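Hydroxylase (PDB 2OR0) probably acts as a flavin-dependent hydroxylase of the acyl-CoA dehydrogenase superfamily, incorporating one atom of molecular oxygen into its substrate. Local coordinates at residues A[77-86]-A[309-320]; A[103-111]-A[245-254]. One frame throughout, in Å; residues are numbered along the deposited sequence.

Interaction 1 of 2, residues A[77-86]-A[309-320]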
loop_
_atom_site.group_PDB
_atom_site.type_symbol
_atom_site.label_atom_id
_atom_site.label_comp_id
_atom_site.label_asym_id
_atom_site.label_seq_id
_atom_site.Cartn_x
_atom_site.Cartn_y
_atom_site.Cartn_z
ATOM N N HIS A 77 -13.482 -0.294 -9.320
ATOM C CA HIS A 77 -12.476 -0.186 -10.367
ATOM C C HIS A 77 -11.174 0.243 -9.666
ATOM O O HIS A 77 -11.223 1.049 -8.746
ATOM C CB HIS A 77 -12.914 0.903 -11.370
ATOM C CG HIS A 77 -12.042 1.014 -12.577
ATOM N ND1 HIS A 77 -10.879 1.757 -12.596
ATOM C CD2 HIS A 77 -12.158 0.466 -13.808
ATOM C CE1 HIS A 77 -10.317 1.656 -13.787
ATOM N NE2 HIS A 77 -11.071 0.875 -14.540
ATOM N N PRO A 78 -10.014 -0.282 -10.100
ATOM C CA PRO A 78 -8.711 0.120 -9.519
ATOM C C PRO A 78 -8.518 1.645 -9.379
ATOM O O PRO A 78 -7.877 2.097 -8.418
ATOM C CB PRO A 78 -7.702 -0.440 -10.527
ATOM C CG PRO A 78 -8.370 -1.622 -11.097
ATOM C CD PRO A 78 -9.844 -1.281 -11.166
ATOM N N ARG A 79 -9.043 2.428 -10.329
ATOM C CA ARG A 79 -8.918 3.887 -10.263
ATOM C C ARG A 79 -9.563 4.399 -9.005
ATOM O O ARG A 79 -8.979 5.227 -8.314
ATOM C CB ARG A 79 -9.518 4.593 -11.488
ATOM C CG ARG A 79 -9.812 6.092 -11.276
ATOM C CD ARG A 79 -10.312 6.781 -12.566
ATOM N NE ARG A 79 -9.262 6.920 -13.582
ATOM C CZ ARG A 79 -8.386 7.926 -13.635
ATOM N NH1 ARG A 79 -7.487 7.974 -14.607
ATOM N NH2 ARG A 79 -8.401 8.885 -12.713
ATOM N N GLU A 80 -10.772 3.920 -8.705
ATOM C CA GLU A 80 -11.464 4.341 -7.488
ATOM C C GLU A 80 -10.707 3.955 -6.208
ATOM O O GLU A 80 -10.670 4.728 -5.237
ATOM C CB GLU A 80 -12.890 3.763 -7.409
ATOM C CG GLU A 80 -13.596 4.258 -6.131
ATOM C CD GLU A 80 -15.090 3.960 -6.085
ATOM O OE1 GLU A 80 -15.637 3.410 -7.064
ATOM O OE2 GLU A 80 -15.707 4.291 -5.064
ATOM N N PHE A 81 -10.159 2.750 -6.184
ATOM C CA PHE A 81 -9.338 2.340 -5.051
ATOM C C PHE A 81 -8.163 3.341 -4.893
ATOM O O PHE A 81 -7.965 3.903 -3.829
ATOM C CB PHE A 81 -8.783 0.924 -5.271
ATOM C CG PHE A 81 -7.771 0.481 -4.203
ATOM C CD1 PHE A 81 -8.178 0.265 -2.895
ATOM C CD2 PHE A 81 -6.437 0.286 -4.525
ATOM C CE1 PHE A 81 -7.278 -0.148 -1.922
ATOM C CE2 PHE A 81 -5.523 -0.155 -3.564
ATOM C CZ PHE A 81 -5.946 -0.368 -2.259
ATOM N N ALA A 82 -7.417 3.566 -5.968
ATOM C CA ALA A 82 -6.240 4.415 -5.916
ATOM C C ALA A 82 -6.599 5.817 -5.421
ATOM O O ALA A 82 -5.947 6.342 -4.521
ATOM C CB ALA A 82 -5.560 4.460 -7.262
ATOM N N GLU A 83 -7.670 6.399 -5.965
ATOM C CA GLU A 83 -8.065 7.749 -5.592
ATOM C C GLU A 83 -8.536 7.851 -4.152
ATOM O O GLU A 83 -8.315 8.890 -3.493
ATOM C CB GLU A 83 -9.154 8.291 -6.548
ATOM C CG GLU A 83 -8.621 8.597 -7.968
ATOM C CD GLU A 83 -9.727 8.916 -9.011
ATOM O OE1 GLU A 83 -10.935 8.717 -8.748
ATOM O OE2 GLU A 83 -9.359 9.337 -10.130
ATOM N N THR A 84 -9.205 6.800 -3.668
ATOM C CA THR A 84 -9.672 6.789 -2.286
ATOM C C THR A 84 -8.483 6.748 -1.301
ATOM O O THR A 84 -8.461 7.491 -0.324
ATOM C CB THR A 84 -10.646 5.612 -2.005
ATOM O OG1 THR A 84 -11.660 5.575 -3.031
ATOM C CG2 THR A 84 -11.293 5.800 -0.631
ATOM N N VAL A 85 -7.522 5.868 -1.559
ATOM C CA VAL A 85 -6.284 5.801 -0.774
ATOM C C VAL A 85 -5.591 7.182 -0.746
ATOM O O VAL A 85 -5.274 7.708 0.331
ATOM C CB VAL A 85 -5.342 4.740 -1.345
ATOM C CG1 VAL A 85 -3.957 4.803 -0.673
ATOM C CG2 VAL A 85 -5.948 3.333 -1.184
HETATM N N MSE A 86 -5.390 7.771 -1.930
HETATM C CA MSE A 86 -4.799 9.097 -2.012
HETATM C C MSE A 86 -5.585 10.088 -1.190
HETATM O O MSE A 86 -5.005 10.932 -0.546
HETATM C CB MSE A 86 -4.706 9.576 -3.453
HETATM C CG MSE A 86 -3.724 8.848 -4.283
HETATM SE SE MSE A 86 -3.807 9.469 -6.150
HETATM C CE MSE A 86 -2.732 8.146 -7.038
ATOM N N ARG A 309 0.370 11.055 -9.756
ATOM C CA ARG A 309 -1.021 10.629 -9.578
ATOM C C ARG A 309 -1.597 10.088 -10.906
ATOM O O ARG A 309 -2.089 8.954 -10.947
ATOM C CB ARG A 309 -1.886 11.779 -9.045
ATOM C CG ARG A 309 -3.422 11.532 -9.172
ATOM C CD ARG A 309 -4.223 12.796 -8.790
ATOM N NE ARG A 309 -4.440 12.901 -7.334
ATOM C CZ ARG A 309 -5.527 12.477 -6.703
ATOM N NH1 ARG A 309 -6.529 11.938 -7.395
ATOM N NH2 ARG A 309 -5.623 12.609 -5.384
ATOM N N VAL A 310 -1.482 10.864 -11.982
ATOM C CA VAL A 310 -2.106 10.502 -13.263
ATOM C C VAL A 310 -1.432 9.306 -13.890
ATOM O O VAL A 310 -2.116 8.424 -14.409
ATOM C CB VAL A 310 -2.212 11.694 -14.292
ATOM C CG1 VAL A 310 -2.893 12.923 -13.639
ATOM C CG2 VAL A 310 -0.873 12.069 -14.825
ATOM N N SER A 311 -0.101 9.267 -13.812
ATOM C CA SER A 311 0.675 8.156 -14.358
ATOM C C SER A 311 0.347 6.815 -13.741
ATOM O O SER A 311 0.189 5.832 -14.447
ATOM C CB SER A 311 2.163 8.414 -14.170
ATOM O OG SER A 311 2.527 9.420 -15.068
ATOM N N LEU A 312 0.313 6.780 -12.420
ATOM C CA LEU A 312 0.030 5.549 -11.672
ATOM C C LEU A 312 -1.354 4.990 -12.044
ATOM O O LEU A 312 -1.539 3.780 -12.286
ATOM C CB LEU A 312 0.075 5.826 -10.149
ATOM C CG LEU A 312 -0.191 4.600 -9.248
ATOM C CD1 LEU A 312 0.897 3.525 -9.280
ATOM C CD2 LEU A 312 -0.467 5.016 -7.810
ATOM N N ILE A 313 -2.321 5.891 -12.047
ATOM C CA ILE A 313 -3.706 5.537 -12.304
ATOM C C ILE A 313 -3.935 5.125 -13.770
ATOM O O ILE A 313 -4.718 4.211 -14.039
ATOM C CB ILE A 313 -4.643 6.657 -11.824
ATOM C CG1 ILE A 313 -4.417 6.933 -10.334
ATOM C CG2 ILE A 313 -6.145 6.280 -12.019
ATOM C CD1 ILE A 313 -5.430 7.970 -9.737
ATOM N N GLU A 314 -3.221 5.760 -14.705
ATOM C CA GLU A 314 -3.349 5.434 -16.137
ATOM C C GLU A 314 -2.994 3.965 -16.435
ATOM O O GLU A 314 -3.702 3.280 -17.205
ATOM C CB GLU A 314 -2.531 6.413 -16.996
ATOM C CG GLU A 314 -2.742 6.316 -18.527
ATOM C CD GLU A 314 -1.996 5.150 -19.205
ATOM O OE1 GLU A 314 -0.847 4.773 -18.806
ATOM O OE2 GLU A 314 -2.564 4.598 -20.182
ATOM N N THR A 315 -1.911 3.464 -15.819
ATOM C CA THR A 315 -1.570 2.051 -15.948
ATOM C C THR A 315 -2.745 1.118 -15.598
ATOM O O THR A 315 -3.048 0.186 -16.355
ATOM C CB THR A 315 -0.371 1.663 -15.069
ATOM O OG1 THR A 315 0.760 2.487 -15.414
ATOM C CG2 THR A 315 -0.029 0.179 -15.288
ATOM N N ALA A 316 -3.380 1.370 -14.450
ATOM C CA ALA A 316 -4.480 0.555 -13.947
ATOM C C ALA A 316 -5.726 0.647 -14.855
ATOM O O ALA A 316 -6.368 -0.374 -15.098
ATOM C CB ALA A 316 -4.835 0.937 -12.505
ATOM N N ASP A 317 -6.060 1.865 -15.332
ATOM C CA ASP A 317 -7.165 2.071 -16.294
ATOM C C ASP A 317 -7.025 1.173 -17.507
ATOM O O ASP A 317 -7.989 0.531 -17.946
ATOM C CB ASP A 317 -7.120 3.474 -16.871
ATOM C CG ASP A 317 -7.739 4.498 -16.004
ATOM O OD1 ASP A 317 -8.493 4.185 -15.064
ATOM O OD2 ASP A 317 -7.459 5.673 -16.302
ATOM N N ARG A 318 -5.823 1.203 -18.073
ATOM C CA ARG A 318 -5.491 0.513 -19.304
ATOM C C ARG A 318 -5.438 -0.990 -19.110
ATOM O O ARG A 318 -5.934 -1.737 -19.966
ATOM C CB ARG A 318 -4.173 1.025 -19.850
ATOM C CG ARG A 318 -3.672 0.344 -21.104
ATOM C CD ARG A 318 -2.591 1.230 -21.819
ATOM N NE ARG A 318 -1.783 1.927 -20.807
ATOM C CZ ARG A 318 -0.725 1.388 -20.186
ATOM N NH1 ARG A 318 -0.069 2.083 -19.263
ATOM N NH2 ARG A 318 -0.317 0.157 -20.496
ATOM N N PHE A 319 -4.831 -1.432 -18.000
ATOM C CA PHE A 319 -4.807 -2.857 -17.663
ATOM C C PHE A 319 -6.251 -3.349 -17.477
ATOM O O PHE A 319 -6.616 -4.415 -17.972
ATOM C CB PHE A 319 -3.990 -3.094 -16.381
ATOM C CG PHE A 319 -2.475 -3.117 -16.587
ATOM C CD1 PHE A 319 -1.885 -2.672 -17.772
ATOM C CD2 PHE A 319 -1.630 -3.550 -15.541
ATOM C CE1 PHE A 319 -0.483 -2.683 -17.945
ATOM C CE2 PHE A 319 -0.236 -3.573 -15.703
ATOM C CZ PHE A 319 0.336 -3.140 -16.903
ATOM N N TYR A 320 -7.057 -2.584 -16.757
ATOM C CA TYR A 320 -8.446 -2.969 -16.553
ATOM C C TYR A 320 -9.180 -3.125 -17.897
ATOM O O TYR A 320 -9.916 -4.082 -18.065
ATOM C CB TYR A 320 -9.186 -1.982 -15.665
ATOM C CG TYR A 320 -10.591 -2.446 -15.291
ATOM C CD1 TYR A 320 -10.814 -3.168 -14.119
ATOM C CD2 TYR A 320 -11.701 -2.150 -16.112
ATOM C CE1 TYR A 320 -12.089 -3.606 -13.774
ATOM C CE2 TYR A 320 -12.999 -2.564 -15.760
ATOM C CZ TYR A 320 -13.177 -3.296 -14.598
ATOM O OH TYR A 320 -14.432 -3.722 -14.234
HETATM O O HOH W 1 -10.460 1.157 -17.341
HETATM O O HOH W 2 -4.840 9.186 -15.128
HETATM O O HOH W 3 -7.985 11.317 -4.595
HETATM O O HOH W 4 -7.302 11.101 -10.076
#
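R79 grips D317 side-on: R79 NE reaches D317 OD1 at 3.2 Å and R79 NH1 reaches D317 OD2 at 2.9 Å, the second bond nearly straight (N-H...O 168°). Guanidinium and carboxylate lie nearly coplanar. The bend at chi3 (-70°) turns the guanidinium so that its flat side rests on I313: I313 CG2 stands 3.2 Å from R79 CZ, over the centre of one face. R79 NH2 meanwhile bonds E83 OE2, one turn along its own helix, so two carboxylates hold the group against rotation. With an alanine here, D317 and E83 would probably both lose their charged mate and the I313 methyl its cover.

I313 is a knob in the hole formed by R79, A82, E83 and M86, with I313 CD1 touching E83 CG. A second guanidinium is covered in a similar way: M86 SE lies over the centre of one face of R309, 3.5 Å from R309 CZ. Water 4 joins R309 NH1 to E83 OE2, while R309 NE is held by E267. At the start of the shorter helix, H77 ND1 accepts the R79 backbone N-H as an N-cap. The CD2-NE2 edge of H77 points at the face of Y320, CD2 over its centre (ring centroids 4.3 Å apart, planes at 53°), and P78 CD touches Y320 CD1.

The axes of 78-86 and 309-320 pass 9.3 Å apart and run nearly antiparallel, so the contact joins helix 78-91 of the N-terminal part to helix 292-324 of the C-terminal helical domain. Helix 250-277 packs against both, touching V85 and L312, and helix 331-356 also lies against L312.

Interaction 2 of 2, residues A[103-111]-A[245-254]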
loop_
_atom_site.group_PDB
_atom_site.type_symbol
_atom_site.label_atom_id
_atom_site.label_comp_id
_atom_site.label_asym_id
_atom_site.label_seq_id
_atom_site.Cartn_x
_atom_site.Cartn_y
_atom_site.Cartn_z
ATOM N N GLY A 103 -6.034 -2.788 2.695
ATOM C CA GLY A 103 -7.005 -2.763 1.602
ATOM C C GLY A 103 -6.742 -3.628 0.389
ATOM O O GLY A 103 -7.667 -3.916 -0.376
ATOM N N VAL A 104 -5.496 -4.037 0.183
ATOM C CA VAL A 104 -5.170 -4.908 -0.925
ATOM C C VAL A 104 -5.365 -6.407 -0.604
ATOM O O VAL A 104 -5.522 -7.248 -1.512
ATOM C CB VAL A 104 -3.729 -4.609 -1.428
ATOM C CG1 VAL A 104 -3.156 -5.766 -2.217
ATOM C CG2 VAL A 104 -3.762 -3.364 -2.312
ATOM N N HIS A 105 -5.330 -6.744 0.684
ATOM C CA HIS A 105 -5.423 -8.149 1.099
ATOM C C HIS A 105 -6.742 -8.843 0.662
ATOM O O HIS A 105 -6.677 -9.997 0.226
ATOM C CB HIS A 105 -5.131 -8.308 2.595
ATOM C CG HIS A 105 -3.771 -7.808 2.995
ATOM N ND1 HIS A 105 -3.549 -7.094 4.150
ATOM C CD2 HIS A 105 -2.572 -7.880 2.368
ATOM C CE1 HIS A 105 -2.271 -6.766 4.231
ATOM N NE2 HIS A 105 -1.658 -7.227 3.158
ATOM N N PRO A 106 -7.907 -8.140 0.750
ATOM C CA PRO A 106 -9.168 -8.703 0.255
ATOM C C PRO A 106 -9.118 -8.995 -1.232
ATOM O O PRO A 106 -9.792 -9.912 -1.705
ATOM C CB PRO A 106 -10.180 -7.588 0.518
ATOM C CG PRO A 106 -9.614 -6.835 1.669
ATOM C CD PRO A 106 -8.144 -6.807 1.346
ATOM N N TRP A 107 -8.319 -8.231 -1.972
ATOM C CA TRP A 107 -8.199 -8.458 -3.395
ATOM C C TRP A 107 -7.567 -9.833 -3.671
ATOM O O TRP A 107 -8.070 -10.608 -4.500
ATOM C CB TRP A 107 -7.441 -7.302 -4.077
ATOM C CG TRP A 107 -7.309 -7.508 -5.541
ATOM C CD1 TRP A 107 -8.218 -7.157 -6.520
ATOM C CD2 TRP A 107 -6.202 -8.113 -6.217
ATOM N NE1 TRP A 107 -7.733 -7.530 -7.749
ATOM C CE2 TRP A 107 -6.509 -8.125 -7.594
ATOM C CE3 TRP A 107 -4.975 -8.659 -5.786
ATOM C CZ2 TRP A 107 -5.636 -8.657 -8.549
ATOM C CZ3 TRP A 107 -4.115 -9.180 -6.728
ATOM C CH2 TRP A 107 -4.438 -9.171 -8.096
ATOM N N GLU A 108 -6.467 -10.143 -2.983
ATOM C CA GLU A 108 -5.813 -11.427 -3.188
ATOM C C GLU A 108 -6.655 -12.592 -2.604
ATOM O O GLU A 108 -6.757 -13.637 -3.219
ATOM C CB GLU A 108 -4.399 -11.463 -2.615
ATOM C CG GLU A 108 -3.698 -12.795 -2.908
ATOM C CD GLU A 108 -2.243 -12.827 -2.490
ATOM O OE1 GLU A 108 -1.694 -11.768 -2.119
ATOM O OE2 GLU A 108 -1.638 -13.912 -2.533
ATOM N N LEU A 109 -7.259 -12.390 -1.436
ATOM C CA LEU A 109 -8.052 -13.436 -0.817
ATOM C C LEU A 109 -9.221 -13.820 -1.724
ATOM O O LEU A 109 -9.741 -14.926 -1.630
ATOM C CB LEU A 109 -8.604 -12.976 0.514
ATOM C CG LEU A 109 -8.949 -14.120 1.479
ATOM C CD1 LEU A 109 -7.665 -14.824 2.009
ATOM C CD2 LEU A 109 -9.830 -13.607 2.613
ATOM N N ALA A 110 -9.635 -12.894 -2.590
ATOM C CA ALA A 110 -10.756 -13.132 -3.489
ATOM C C ALA A 110 -10.498 -14.362 -4.307
ATOM O O ALA A 110 -11.434 -15.078 -4.623
ATOM C CB ALA A 110 -11.020 -11.935 -4.395
ATOM N N PHE A 111 -9.233 -14.615 -4.635
ATOM C CA PHE A 111 -8.873 -15.829 -5.361
ATOM C C PHE A 111 -8.119 -16.870 -4.519
ATOM O O PHE A 111 -7.473 -17.770 -5.064
ATOM C CB PHE A 111 -8.184 -15.552 -6.722
ATOM C CG PHE A 111 -6.940 -14.678 -6.652
ATOM C CD1 PHE A 111 -5.663 -15.253 -6.510
ATOM C CD2 PHE A 111 -7.039 -13.294 -6.791
ATOM C CE1 PHE A 111 -4.527 -14.480 -6.496
ATOM C CE2 PHE A 111 -5.887 -12.483 -6.760
ATOM C CZ PHE A 111 -4.629 -13.080 -6.611
ATOM N N LEU A 245 -11.822 -7.047 -12.205
ATOM C CA LEU A 245 -11.021 -6.587 -11.080
ATOM C C LEU A 245 -10.096 -7.705 -10.583
ATOM O O LEU A 245 -8.875 -7.507 -10.458
ATOM C CB LEU A 245 -11.885 -6.058 -9.943
ATOM C CG LEU A 245 -11.090 -5.790 -8.647
ATOM C CD1 LEU A 245 -10.064 -4.621 -8.803
ATOM C CD2 LEU A 245 -12.048 -5.548 -7.525
ATOM N N PHE A 246 -10.669 -8.888 -10.363
ATOM C CA PHE A 246 -9.928 -9.990 -9.759
ATOM C C PHE A 246 -9.011 -10.687 -10.711
ATOM O O PHE A 246 -8.281 -11.591 -10.316
ATOM C CB PHE A 246 -10.873 -10.966 -9.053
ATOM C CG PHE A 246 -11.624 -10.334 -7.952
ATOM C CD1 PHE A 246 -10.946 -9.629 -6.955
ATOM C CD2 PHE A 246 -13.009 -10.395 -7.907
ATOM C CE1 PHE A 246 -11.635 -9.020 -5.927
ATOM C CE2 PHE A 246 -13.701 -9.788 -6.871
ATOM C CZ PHE A 246 -13.004 -9.090 -5.877
ATOM N N ASN A 247 -9.009 -10.254 -11.966
ATOM C CA ASN A 247 -8.048 -10.794 -12.901
ATOM C C ASN A 247 -6.920 -9.838 -13.252
ATOM O O ASN A 247 -6.155 -10.091 -14.176
ATOM C CB ASN A 247 -8.738 -11.335 -14.149
ATOM C CG ASN A 247 -9.602 -12.543 -13.841
ATOM O OD1 ASN A 247 -9.128 -13.675 -13.914
ATOM N ND2 ASN A 247 -10.866 -12.304 -13.485
HETATM N N MSE A 248 -6.833 -8.739 -12.509
HETATM C CA MSE A 248 -5.728 -7.755 -12.681
HETATM C C MSE A 248 -4.356 -8.358 -12.298
HETATM O O MSE A 248 -4.295 -9.269 -11.479
HETATM C CB MSE A 248 -6.019 -6.505 -11.845
HETATM C CG MSE A 248 -7.193 -5.662 -12.360
HETATM SE SE MSE A 248 -6.684 -4.605 -13.899
HETATM C CE MSE A 248 -5.432 -3.323 -12.995
ATOM N N PRO A 249 -3.243 -7.872 -12.913
ATOM C CA PRO A 249 -1.950 -8.393 -12.461
ATOM C C PRO A 249 -1.657 -8.039 -11.001
ATOM O O PRO A 249 -1.915 -6.904 -10.584
ATOM C CB PRO A 249 -0.947 -7.684 -13.385
ATOM C CG PRO A 249 -1.789 -7.264 -14.610
ATOM C CD PRO A 249 -3.089 -6.894 -14.012
ATOM N N TYR A 250 -1.096 -9.000 -10.249
ATOM C CA TYR A 250 -0.664 -8.776 -8.859
ATOM C C TYR A 250 0.368 -7.624 -8.778
ATOM O O TYR A 250 0.281 -6.796 -7.889
ATOM C CB TYR A 250 -0.074 -10.079 -8.260
ATOM C CG TYR A 250 0.474 -9.966 -6.834
ATOM C CD1 TYR A 250 -0.342 -10.189 -5.717
ATOM C CD2 TYR A 250 1.817 -9.661 -6.613
ATOM C CE1 TYR A 250 0.177 -10.090 -4.407
ATOM C CE2 TYR A 250 2.339 -9.582 -5.319
ATOM C CZ TYR A 250 1.521 -9.789 -4.234
ATOM O OH TYR A 250 2.089 -9.697 -2.977
ATOM N N SER A 251 1.302 -7.584 -9.719
ATOM C CA SER A 251 2.333 -6.564 -9.746
ATOM C C SER A 251 1.807 -5.156 -10.003
ATOM O O SER A 251 2.507 -4.175 -9.745
ATOM C CB SER A 251 3.414 -6.895 -10.758
ATOM O OG SER A 251 2.950 -6.799 -12.098
ATOM N N CYS A 252 0.586 -5.054 -10.524
ATOM C CA CYS A 252 -0.084 -3.790 -10.571
ATOM C C CYS A 252 -0.817 -3.523 -9.258
ATOM O O CYS A 252 -0.615 -2.461 -8.641
ATOM C CB CYS A 252 -1.045 -3.703 -11.771
ATOM S SG CYS A 252 -1.924 -2.111 -11.856
HETATM N N MSE A 253 -1.647 -4.465 -8.805
HETATM C CA MSE A 253 -2.573 -4.180 -7.709
HETATM C C MSE A 253 -1.886 -4.022 -6.335
HETATM O O MSE A 253 -2.297 -3.179 -5.500
HETATM C CB MSE A 253 -3.660 -5.273 -7.624
HETATM C CG MSE A 253 -4.576 -5.346 -8.863
HETATM SE SE MSE A 253 -5.549 -3.657 -9.130
HETATM C CE MSE A 253 -6.474 -3.480 -7.500
ATOM N N PHE A 254 -0.886 -4.865 -6.082
ATOM C CA PHE A 254 -0.242 -4.870 -4.765
ATOM C C PHE A 254 0.499 -3.536 -4.557
ATOM O O PHE A 254 0.210 -2.839 -3.608
ATOM C CB PHE A 254 0.629 -6.146 -4.548
ATOM C CG PHE A 254 1.677 -6.015 -3.448
ATOM C CD1 PHE A 254 1.322 -5.712 -2.139
ATOM C CD2 PHE A 254 3.025 -6.217 -3.742
ATOM C CE1 PHE A 254 2.304 -5.583 -1.154
ATOM C CE2 PHE A 254 4.005 -6.108 -2.758
ATOM C CZ PHE A 254 3.637 -5.793 -1.474
#
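W107 reaches into segment 245-254, touching L245 and F246 near CD1 and NE1, Y250 near CZ3 and CH2, and M253 over one face. From CB, chi1 of -180° carries the indole clear of its own backbone N and across to the facing segment. W107 CD1 meets F246 CD1 at 3.7 Å, the rings turned obliquely, and lies about as close to L245 CG. Next along the rim, W107 NE1 donates to L245 O at 2.9 Å, nearly straight (166°) and in the indole plane, although it arrives 54° out of the carbonyl plane; M248 N bonds the same oxygen from the opposite face. Further out, W107 CZ2 faces M248 O at 3.3 Å, at the ring edge. W107 CH2 lies by Y250 CA, and W107 CZ3 is 4.0 Å from Y250 CD1. M253 CG covers one face of the indole six-membered ring in a CH-pi contact. F111 CE2 touches the opposite face. A110 CB makes a like contact with the face of F246.

Chemically, the indole's surroundings are largely carbon-lined, with two backbone oxygens at its edge and the selenium of M253 above the face at a distance. Its one polar atom is satisfied by a backbone carbonyl, which, with M253 and F111 on opposite faces, probably helps fix the turn of the ring.

Overall arrangement
Both segments of interaction 2 fall between those of interaction 1 in sequence, and the centres of the two contacts lie about 13 Å apart. They touch directly: M248 SE packs 3.5 Å from Y320 N, M248 CE lies 3.7 Å from F319 CB, and F81 CZ meets V104 CG2 at 3.7 Å. One continuous packed region therefore links both contacts. Segment 309-320 belongs to helix 292-324, whereas segment 245-254 leads into helix 250-277, so interaction 2 involves the approach to that helix as well as its first turn. The other partners, 77-86 and 103-111, come from the N-terminal helical part, an arrangement consistent with the acyl-CoA dehydrogenase fold. Neither contact includes a bound flavin.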